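Local coordinates for protein agarase (PDB 6XJ9) that probably hydrolyses agarose, the galactan of red algal cell walls, as a glycoside hydrolase of family 50 from a marine bacterium, at residues G297-I305 against N755-F763. Numbering follows the deposited sequence.
Sequences GYLYLATGI and NESMYERRF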
ATOM      1  N   GLY A 297     -18.695  30.967  -7.483  1.00 25.06           N
ATOM      2  CA  GLY A 297     -17.843  31.432  -8.573  1.00 25.53           C
ATOM      3  C   GLY A 297     -16.416  30.880  -8.533  1.00 25.35           C
ATOM      4  O   GLY A 297     -15.566  31.312  -9.316  1.00 26.24           O
ATOM      5  N   TYR A 298     -16.144  29.929  -7.628  1.00 23.22           N
ATOM      6  CA  TYR A 298     -14.826  29.319  -7.566  1.00 23.60           C
ATOM      7  C   TYR A 298     -14.770  28.153  -8.547  1.00 22.25           C
ATOM      8  O   TYR A 298     -15.781  27.494  -8.763  1.00 22.43           O
ATOM      9  CB  TYR A 298     -14.558  28.738  -6.176  1.00 25.04           C
ATOM     10  CG  TYR A 298     -14.511  29.771  -5.086  1.00 27.54           C
ATOM     11  CD1 TYR A 298     -13.375  30.541  -4.893  1.00 28.87           C
ATOM     12  CD2 TYR A 298     -15.610  30.005  -4.275  1.00 27.85           C
ATOM     13  CE1 TYR A 298     -13.322  31.514  -3.910  1.00 30.15           C
ATOM     14  CE2 TYR A 298     -15.570  30.967  -3.276  1.00 30.05           C
ATOM     15  CZ  TYR A 298     -14.420  31.718  -3.095  1.00 30.27           C
ATOM     16  OH  TYR A 298     -14.362  32.680  -2.134  1.00 30.60           O
ATOM     17  N   LEU A 299     -13.574  27.870  -9.080  1.00 21.59           N
ATOM     18  CA  LEU A 299     -13.396  26.724  -9.965  1.00 22.66           C
ATOM     19  C   LEU A 299     -13.694  25.430  -9.213  1.00 21.62           C
ATOM     20  O   LEU A 299     -13.493  25.349  -8.003  1.00 24.34           O
ATOM     21  CB  LEU A 299     -11.987  26.704 -10.568  1.00 21.10           C
ATOM     22  CG  LEU A 299     -11.632  27.812 -11.563  1.00 22.43           C
ATOM     23  CD1 LEU A 299     -10.457  27.374 -12.417  1.00 22.54           C
ATOM     24  CD2 LEU A 299     -12.810  28.192 -12.452  1.00 21.96           C
ATOM     25  N   TYR A 300     -14.167  24.418  -9.951  1.00 21.47           N
ATOM     26  CA  TYR A 300     -14.681  23.195  -9.348  1.00 20.09           C
ATOM     27  C   TYR A 300     -14.483  22.045 -10.324  1.00 19.05           C
ATOM     28  O   TYR A 300     -14.761  22.183 -11.510  1.00 17.85           O
ATOM     29  CB  TYR A 300     -16.161  23.370  -8.995  1.00 19.91           C
ATOM     30  CG  TYR A 300     -16.863  22.194  -8.355  1.00 19.84           C
ATOM     31  CD1 TYR A 300     -16.824  21.981  -6.984  1.00 19.22           C
ATOM     32  CD2 TYR A 300     -17.592  21.302  -9.127  1.00 19.28           C
ATOM     33  CE1 TYR A 300     -17.471  20.895  -6.405  1.00 18.96           C
ATOM     34  CE2 TYR A 300     -18.249  20.222  -8.564  1.00 19.02           C
ATOM     35  CZ  TYR A 300     -18.198  20.015  -7.197  1.00 18.45           C
ATOM     36  OH  TYR A 300     -18.872  18.953  -6.652  1.00 16.31           O
ATOM     37  N   LEU A 301     -13.955  20.932  -9.805  1.00 19.22           N
ATOM     38  CA  LEU A 301     -13.889  19.669 -10.525  1.00 19.43           C
ATOM     39  C   LEU A 301     -14.678  18.645  -9.714  1.00 19.26           C
ATOM     40  O   LEU A 301     -14.665  18.698  -8.485  1.00 20.67           O
ATOM     41  CB  LEU A 301     -12.424  19.245 -10.646  1.00 19.14           C
ATOM     42  CG  LEU A 301     -11.493  20.187 -11.409  1.00 20.18           C
ATOM     43  CD1 LEU A 301     -10.056  19.742 -11.239  1.00 19.19           C
ATOM     44  CD2 LEU A 301     -11.844  20.262 -12.888  1.00 18.96           C
ATOM     45  N   ALA A 302     -15.359  17.715 -10.396  1.00 18.81           N
ATOM     46  CA  ALA A 302     -16.225  16.763  -9.714  1.00 18.65           C
ATOM     47  C   ALA A 302     -15.482  15.457  -9.448  1.00 19.09           C
ATOM     48  O   ALA A 302     -15.195  14.700 -10.375  1.00 18.98           O
ATOM     49  CB  ALA A 302     -17.476  16.503 -10.525  1.00 19.41           C
ATOM     50  N   THR A 303     -15.206  15.198  -8.167  1.00 17.19           N
ATOM     51  CA  THR A 303     -14.690  13.914  -7.725  1.00 17.12           C
ATOM     52  C   THR A 303     -15.655  13.351  -6.687  1.00 17.37           C
ATOM     53  O   THR A 303     -16.364  14.098  -6.006  1.00 16.67           O
ATOM     54  CB  THR A 303     -13.255  14.017  -7.185  1.00 16.76           C
ATOM     55  OG1 THR A 303     -13.283  14.834  -6.010  1.00 18.11           O
ATOM     56  CG2 THR A 303     -12.286  14.594  -8.197  1.00 16.40           C
ATOM     57  N   GLY A 304     -15.706  12.019  -6.599  1.00 16.17           N
ATOM     58  CA  GLY A 304     -16.678  11.391  -5.724  1.00 16.54           C
ATOM     59  C   GLY A 304     -16.988   9.970  -6.178  1.00 16.35           C
ATOM     60  O   GLY A 304     -16.305   9.437  -7.045  1.00 16.16           O
ATOM     61  N   ILE A 305     -18.055   9.409  -5.600  1.00 16.14           N
ATOM     62  CA  ILE A 305     -18.326   7.987  -5.608  1.00 16.00           C
ATOM     63  C   ILE A 305     -19.809   7.795  -5.902  1.00 16.38           C
ATOM     64  O   ILE A 305     -20.659   8.523  -5.378  1.00 16.74           O
ATOM     65  CB  ILE A 305     -17.931   7.400  -4.232  1.00 16.47           C
ATOM     66  CG1 ILE A 305     -16.419   7.427  -3.993  1.00 16.16           C
ATOM     67  CG2 ILE A 305     -18.498   6.010  -4.052  1.00 16.87           C
ATOM     68  CD1 ILE A 305     -15.998   7.208  -2.545  1.00 17.52           C
ATOM     69  N   ASN A 755      -7.260  14.502  -4.646  1.00 21.79           N
ATOM     70  CA  ASN A 755      -8.219  15.586  -4.479  1.00 21.26           C
ATOM     71  C   ASN A 755      -7.499  16.848  -4.019  1.00 22.91           C
ATOM     72  O   ASN A 755      -7.902  17.957  -4.375  1.00 23.03           O
ATOM     73  CB  ASN A 755      -9.313  15.214  -3.472  1.00 20.66           C
ATOM     74  CG  ASN A 755     -10.321  14.222  -4.011  1.00 20.93           C
ATOM     75  OD1 ASN A 755     -10.791  14.361  -5.143  1.00 20.68           O
ATOM     76  ND2 ASN A 755     -10.682  13.234  -3.200  1.00 19.80           N
ATOM     77  N   GLU A 756      -6.430  16.662  -3.233  1.00 24.07           N
ATOM     78  CA  GLU A 756      -5.667  17.775  -2.690  1.00 25.32           C
ATOM     79  C   GLU A 756      -5.016  18.552  -3.833  1.00 24.81           C
ATOM     80  O   GLU A 756      -5.041  19.784  -3.856  1.00 25.10           O
ATOM     81  CB  GLU A 756      -4.639  17.267  -1.669  1.00 26.47           C
ATOM     82  CG  GLU A 756      -3.862  18.371  -0.980  1.00 27.56           C
ATOM     83  CD  GLU A 756      -4.736  19.326  -0.185  1.00 30.78           C
ATOM     84  OE1 GLU A 756      -5.623  18.845   0.547  1.00 30.94           O
ATOM     85  OE2 GLU A 756      -4.546  20.550  -0.326  1.00 33.52           O
ATOM     86  N   SER A 757      -4.460  17.818  -4.802  1.00 23.44           N
ATOM     87  CA  SER A 757      -3.596  18.424  -5.798  1.00 24.14           C
ATOM     88  C   SER A 757      -4.343  18.771  -7.083  1.00 23.78           C
ATOM     89  O   SER A 757      -3.762  19.422  -7.948  1.00 25.52           O
ATOM     90  CB  SER A 757      -2.390  17.556  -6.069  1.00 25.69           C
ATOM     91  OG  SER A 757      -2.803  16.312  -6.610  1.00 29.49           O
ATOM     92  N   MET A 758      -5.624  18.391  -7.204  1.00 22.12           N
ATOM     93  CA  MET A 758      -6.261  18.438  -8.518  1.00 22.32           C
ATOM     94  C   MET A 758      -6.326  19.848  -9.100  1.00 22.78           C
ATOM     95  O   MET A 758      -6.069  20.017 -10.290  1.00 21.82           O
ATOM     96  CB  MET A 758      -7.651  17.799  -8.568  1.00 21.60           C
ATOM     97  CG  MET A 758      -8.697  18.423  -7.669  1.00 21.30           C
ATOM     98  SD  MET A 758     -10.151  17.332  -7.628  1.00 22.91           S
ATOM     99  CE  MET A 758     -11.038  18.068  -6.250  1.00 20.42           C
ATOM    100  N   TYR A 759      -6.703  20.846  -8.287  1.00 23.24           N
ATOM    101  CA  TYR A 759      -6.893  22.187  -8.824  1.00 23.21           C
ATOM    102  C   TYR A 759      -5.568  22.726  -9.363  1.00 23.87           C
ATOM    103  O   TYR A 759      -5.488  23.186 -10.503  1.00 24.08           O
ATOM    104  CB  TYR A 759      -7.587  23.098  -7.802  1.00 23.03           C
ATOM    105  CG  TYR A 759      -9.018  22.712  -7.527  1.00 22.32           C
ATOM    106  CD1 TYR A 759      -9.953  22.684  -8.552  1.00 21.08           C
ATOM    107  CD2 TYR A 759      -9.442  22.369  -6.250  1.00 21.14           C
ATOM    108  CE1 TYR A 759     -11.265  22.310  -8.317  1.00 19.70           C
ATOM    109  CE2 TYR A 759     -10.763  22.024  -5.997  1.00 21.11           C
ATOM    110  CZ  TYR A 759     -11.678  22.002  -7.036  1.00 20.38           C
ATOM    111  OH  TYR A 759     -12.976  21.628  -6.818  1.00 19.41           O
ATOM    112  N   GLU A 760      -4.524  22.597  -8.541  1.00 24.47           N
ATOM    113  CA  GLU A 760      -3.172  23.020  -8.867  1.00 25.99           C
ATOM    114  C   GLU A 760      -2.645  22.297 -10.098  1.00 25.28           C
ATOM    115  O   GLU A 760      -2.128  22.929 -11.014  1.00 24.71           O
ATOM    116  CB  GLU A 760      -2.266  22.730  -7.673  1.00 29.51           C
ATOM    117  CG  GLU A 760      -2.722  23.488  -6.440  1.00 34.61           C
ATOM    118  CD  GLU A 760      -1.595  24.064  -5.612  1.00 38.71           C
ATOM    119  OE1 GLU A 760      -1.481  25.307  -5.568  1.00 39.19           O
ATOM    120  OE2 GLU A 760      -0.842  23.265  -5.016  1.00 43.77           O
ATOM    121  N   ARG A 761      -2.762  20.965 -10.102  1.00 26.07           N
ATOM    122  CA  ARG A 761      -2.277  20.175 -11.223  1.00 24.89           C
ATOM    123  C   ARG A 761      -2.973  20.593 -12.518  1.00 25.36           C
ATOM    124  O   ARG A 761      -2.319  20.720 -13.552  1.00 26.27           O
ATOM    125  CB  ARG A 761      -2.470  18.678 -10.961  1.00 25.31           C
ATOM    126  CG  ARG A 761      -1.903  17.796 -12.064  1.00 24.78           C
ATOM    127  CD  ARG A 761      -2.142  16.323 -11.826  1.00 25.83           C
ATOM    128  NE  ARG A 761      -1.676  15.525 -12.958  1.00 23.43           N
ATOM    129  CZ  ARG A 761      -0.667  14.669 -12.884  1.00 23.14           C
ATOM    130  NH1 ARG A 761      -0.025  14.509 -11.736  1.00 23.16           N
ATOM    131  NH2 ARG A 761      -0.321  13.962 -13.944  1.00 21.40           N
ATOM    132  N   ARG A 762      -4.297  20.800 -12.476  1.00 24.13           N
ATOM    133  CA  ARG A 762      -5.024  21.054 -13.712  1.00 24.21           C
ATOM    134  C   ARG A 762      -4.787  22.479 -14.207  1.00 24.83           C
ATOM    135  O   ARG A 762      -4.667  22.697 -15.411  1.00 25.95           O
ATOM    136  CB  ARG A 762      -6.532  20.813 -13.565  1.00 22.71           C
ATOM    137  CG  ARG A 762      -7.309  21.021 -14.859  1.00 19.95           C
ATOM    138  CD  ARG A 762      -8.769  20.619 -14.710  1.00 19.43           C
ATOM    139  NE  ARG A 762      -9.534  20.744 -15.945  1.00 19.27           N
ATOM    140  CZ  ARG A 762      -9.545  19.854 -16.932  1.00 19.31           C
ATOM    141  NH1 ARG A 762      -8.822  18.751 -16.836  1.00 20.01           N
ATOM    142  NH2 ARG A 762     -10.274  20.068 -18.017  1.00 17.45           N
ATOM    143  N   PHE A 763      -4.742  23.444 -13.281  1.00 27.16           N
ATOM    144  CA  PHE A 763      -4.954  24.836 -13.650  1.00 29.31           C
ATOM    145  C   PHE A 763      -3.731  25.722 -13.422  1.00 34.34           C
ATOM    146  O   PHE A 763      -3.678  26.823 -13.964  1.00 36.76           O
ATOM    147  CB  PHE A 763      -6.166  25.404 -12.909  1.00 26.99           C
ATOM    148  CG  PHE A 763      -7.494  24.845 -13.346  1.00 24.75           C
ATOM    149  CD1 PHE A 763      -7.981  25.081 -14.624  1.00 24.04           C
ATOM    150  CD2 PHE A 763      -8.256  24.081 -12.476  1.00 24.79           C
ATOM    151  CE1 PHE A 763      -9.215  24.583 -15.015  1.00 24.67           C
ATOM    152  CE2 PHE A 763      -9.491  23.586 -12.867  1.00 23.63           C
ATOM    153  CZ  PHE A 763      -9.966  23.832 -14.136  1.00 24.10           C
TER
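The last helix of the chain, 745-763, closes against strand 299-305 of a mixed sheet, and Leu301 meets side chains of Met758, Tyr759 and Arg762 there. Its CG sits beside CE1 of Tyr759 and its CD1 against CG of Met758. Its CD2 rests on the aliphatic CD of Arg762 at 3.6 Å. The Tyr759 hydroxyl ties the helix to the strand backbone, since the N-H of Leu301 points at OH almost straight (164°, N to OH 3.2 Å) and arrives at the ring edge; Gly267 O also bonds to this hydroxyl. A phenylalanine in place of Tyr759 would probably leave the buried N-H of Leu301 and the carbonyl of Gly267 without their shared partner. Family 50 enzymes carry a (beta/alpha)8-type catalytic barrel, and this strand, parallel to its neighbour 709-714, is probably one of its staves, with the helix packed on the outside beside helix 689-704. Toward the C-terminus of the helix, CD1 of Leu299 stands 3.7 Å over the centre of the Phe763 ring, a CH-pi contact 2° off the normal, while CG of Arg762 covers the opposite face. Two turns earlier, Thr303 OG1 donates to Asn755 OD1 (2.7 Å) from above the carbonyl plane; the Thr303 hydroxyl lies between its own backbone N and carbonyl carbon (chi1 65°), which leaves CG2 to meet Met758 SD at 3.5 Å.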